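Local structure of maternal protein tudor (Drosophila melanogaster, 4Q5W) at residues D75-I80 / D91-L96. The protein is required for primordial germ-cell formation, may act in piRNA-mediated transposon repression, and binds proteins in a methylation-dependent way through Tudor repeats such as this one. Residues are numbered along the deposited sequence; the frame is centred on the assembly and turned at random.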
# COMPACT_ATOMS: atom_id res chain seq x y z
N ASP A 75 7.43 -23.59 -7.77
CA ASP A 75 8.24 -22.98 -6.72
C ASP A 75 8.19 -21.45 -6.71
O ASP A 75 9.19 -20.79 -6.44
CB ASP A 75 9.69 -23.48 -6.79
CG ASP A 75 9.85 -24.88 -6.25
OD1 ASP A 75 8.88 -25.67 -6.35
OD2 ASP A 75 10.93 -25.20 -5.72
N GLN A 76 7.02 -20.91 -7.01
CA GLN A 76 6.82 -19.47 -6.91
C GLN A 76 5.97 -19.15 -5.69
O GLN A 76 5.31 -20.02 -5.13
CB GLN A 76 6.16 -18.93 -8.18
CG GLN A 76 7.06 -19.01 -9.41
CD GLN A 76 6.58 -18.12 -10.53
OE1 GLN A 76 5.42 -18.18 -10.93
NE2 GLN A 76 7.48 -17.28 -11.04
N TYR A 77 6.01 -17.89 -5.26
CA TYR A 77 5.22 -17.44 -4.12
C TYR A 77 4.58 -16.10 -4.45
O TYR A 77 5.23 -15.24 -5.05
CB TYR A 77 6.11 -17.23 -2.90
CG TYR A 77 6.89 -18.44 -2.45
CD1 TYR A 77 6.44 -19.21 -1.39
CD2 TYR A 77 8.08 -18.80 -3.07
CE1 TYR A 77 7.15 -20.32 -0.96
CE2 TYR A 77 8.80 -19.91 -2.65
CZ TYR A 77 8.32 -20.66 -1.60
OH TYR A 77 9.02 -21.76 -1.15
N LYS A 78 3.32 -15.93 -4.06
CA LYS A 78 2.73 -14.60 -4.03
C LYS A 78 2.98 -14.05 -2.64
O LYS A 78 2.65 -14.69 -1.64
CB LYS A 78 1.22 -14.63 -4.31
CG LYS A 78 0.60 -13.22 -4.26
CD LYS A 78 -0.87 -13.22 -4.63
CE LYS A 78 -1.41 -11.78 -4.73
NZ LYS A 78 -2.89 -11.73 -4.96
N VAL A 79 3.58 -12.87 -2.58
CA VAL A 79 3.93 -12.27 -1.30
C VAL A 79 3.37 -10.86 -1.20
O VAL A 79 3.05 -10.24 -2.21
CB VAL A 79 5.46 -12.18 -1.13
CG1 VAL A 79 6.10 -13.55 -1.30
CG2 VAL A 79 6.05 -11.19 -2.13
N ILE A 80 3.24 -10.37 0.03
CA ILE A 80 2.96 -8.96 0.28
C ILE A 80 4.25 -8.27 0.75
O ILE A 80 4.99 -8.82 1.57
CB ILE A 80 1.81 -8.74 1.31
CG1 ILE A 80 1.62 -7.25 1.61
CG2 ILE A 80 2.06 -9.50 2.60
CD1 ILE A 80 0.40 -6.94 2.49
N ASP A 91 10.30 -15.92 -7.23
CA ASP A 91 10.71 -17.32 -7.26
C ASP A 91 11.89 -17.58 -6.34
O ASP A 91 12.45 -18.68 -6.34
CB ASP A 91 11.01 -17.78 -8.70
CG ASP A 91 12.19 -17.06 -9.31
OD1 ASP A 91 12.71 -16.11 -8.70
OD2 ASP A 91 12.61 -17.46 -10.43
N LYS A 92 12.25 -16.58 -5.55
CA LYS A 92 13.36 -16.70 -4.61
C LYS A 92 13.07 -15.92 -3.33
O LYS A 92 12.60 -14.78 -3.37
CB LYS A 92 14.66 -16.20 -5.24
CG LYS A 92 15.88 -16.38 -4.36
CD LYS A 92 17.13 -15.90 -5.07
CE LYS A 92 18.37 -16.17 -4.25
NZ LYS A 92 19.59 -15.65 -4.92
N LEU A 93 13.37 -16.54 -2.19
CA LEU A 93 13.11 -15.93 -0.90
C LEU A 93 14.42 -15.82 -0.13
O LEU A 93 15.29 -16.69 -0.25
CB LEU A 93 12.15 -16.79 -0.09
CG LEU A 93 10.77 -17.05 -0.71
CD1 LEU A 93 9.96 -17.96 0.18
CD2 LEU A 93 10.03 -15.74 -0.98
N TYR A 94 14.54 -14.77 0.67
CA TYR A 94 15.69 -14.60 1.54
C TYR A 94 15.22 -14.58 2.99
O TYR A 94 14.06 -14.26 3.27
CB TYR A 94 16.43 -13.29 1.23
CG TYR A 94 16.93 -13.18 -0.19
CD1 TYR A 94 16.11 -12.70 -1.20
CD2 TYR A 94 18.24 -13.54 -0.51
CE1 TYR A 94 16.56 -12.59 -2.49
CE2 TYR A 94 18.70 -13.44 -1.81
CZ TYR A 94 17.86 -12.96 -2.79
OH TYR A 94 18.31 -12.86 -4.08
N GLU A 95 16.11 -14.94 3.91
CA GLU A 95 15.81 -14.88 5.34
C GLU A 95 15.67 -13.43 5.78
O GLU A 95 16.40 -12.56 5.31
CB GLU A 95 16.92 -15.55 6.16
CG GLU A 95 17.33 -16.93 5.69
CD GLU A 95 16.28 -18.00 5.96
OE1 GLU A 95 15.23 -17.70 6.56
OE2 GLU A 95 16.51 -19.17 5.57
N LEU A 96 14.75 -13.18 6.69
CA LEU A 96 14.64 -11.86 7.32
C LEU A 96 15.70 -11.72 8.40
O LEU A 96 15.72 -12.50 9.36
CB LEU A 96 13.25 -11.69 7.93
CG LEU A 96 13.02 -10.34 8.62
CD1 LEU A 96 12.93 -9.24 7.58
CD2 LEU A 96 11.76 -10.41 9.47
O HOH W 1 11.53 -21.12 -5.34
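Asp75 O and Asp91 O share a water molecule that donates a hydrogen to each, at 2.6 Å from its oxygen to Asp75 O and 2.8 Å to Asp91 O. It ties two backbone carbonyls together at one end of the SH3-like Tudor sheet, where strand 77-81 begins and the chain has just left its neighbour, strand 87-90. The antiparallel pair is held nearby by the backbone bonding of Tyr77 with Val90; just past it Gln76 and Asp91 still lie side by side, and the water joins the carbonyls there. Beside it the contact is loose: only the aliphatic parts of these two side chains meet, Gln76 CG lying 4.2 Å from Asp91 CB.

Leu93 makes the apolar half of the contact. Its CD1 sits 3.5 Å above the plane of the Tyr77 ring and over its centre, a CH-pi contact only 11° off the ring normal, while CG stands over the CD2-CE2 side. Tyr77 CG is anti to its carbonyl carbon (chi1 -58°), which swings the ring out over the leucine. Both side chains also touch Ile68 of strand 63-71, and Leu93 reaches Cys53 and Val55 of strand 52-56. The phenol is fixed at its far end as well, since Tyr77 OH is hydrogen-bonded to Ala47 N. A serine in place of this tyrosine would probably leave Leu93 CD1 without its aromatic cover and Ala47 N without the phenol oxygen. The methyl is only slightly off centre, toward the CZ-CE2 bond, with Leu93 CD1 3.6 Å from both Tyr77 CZ and Tyr77 CE2.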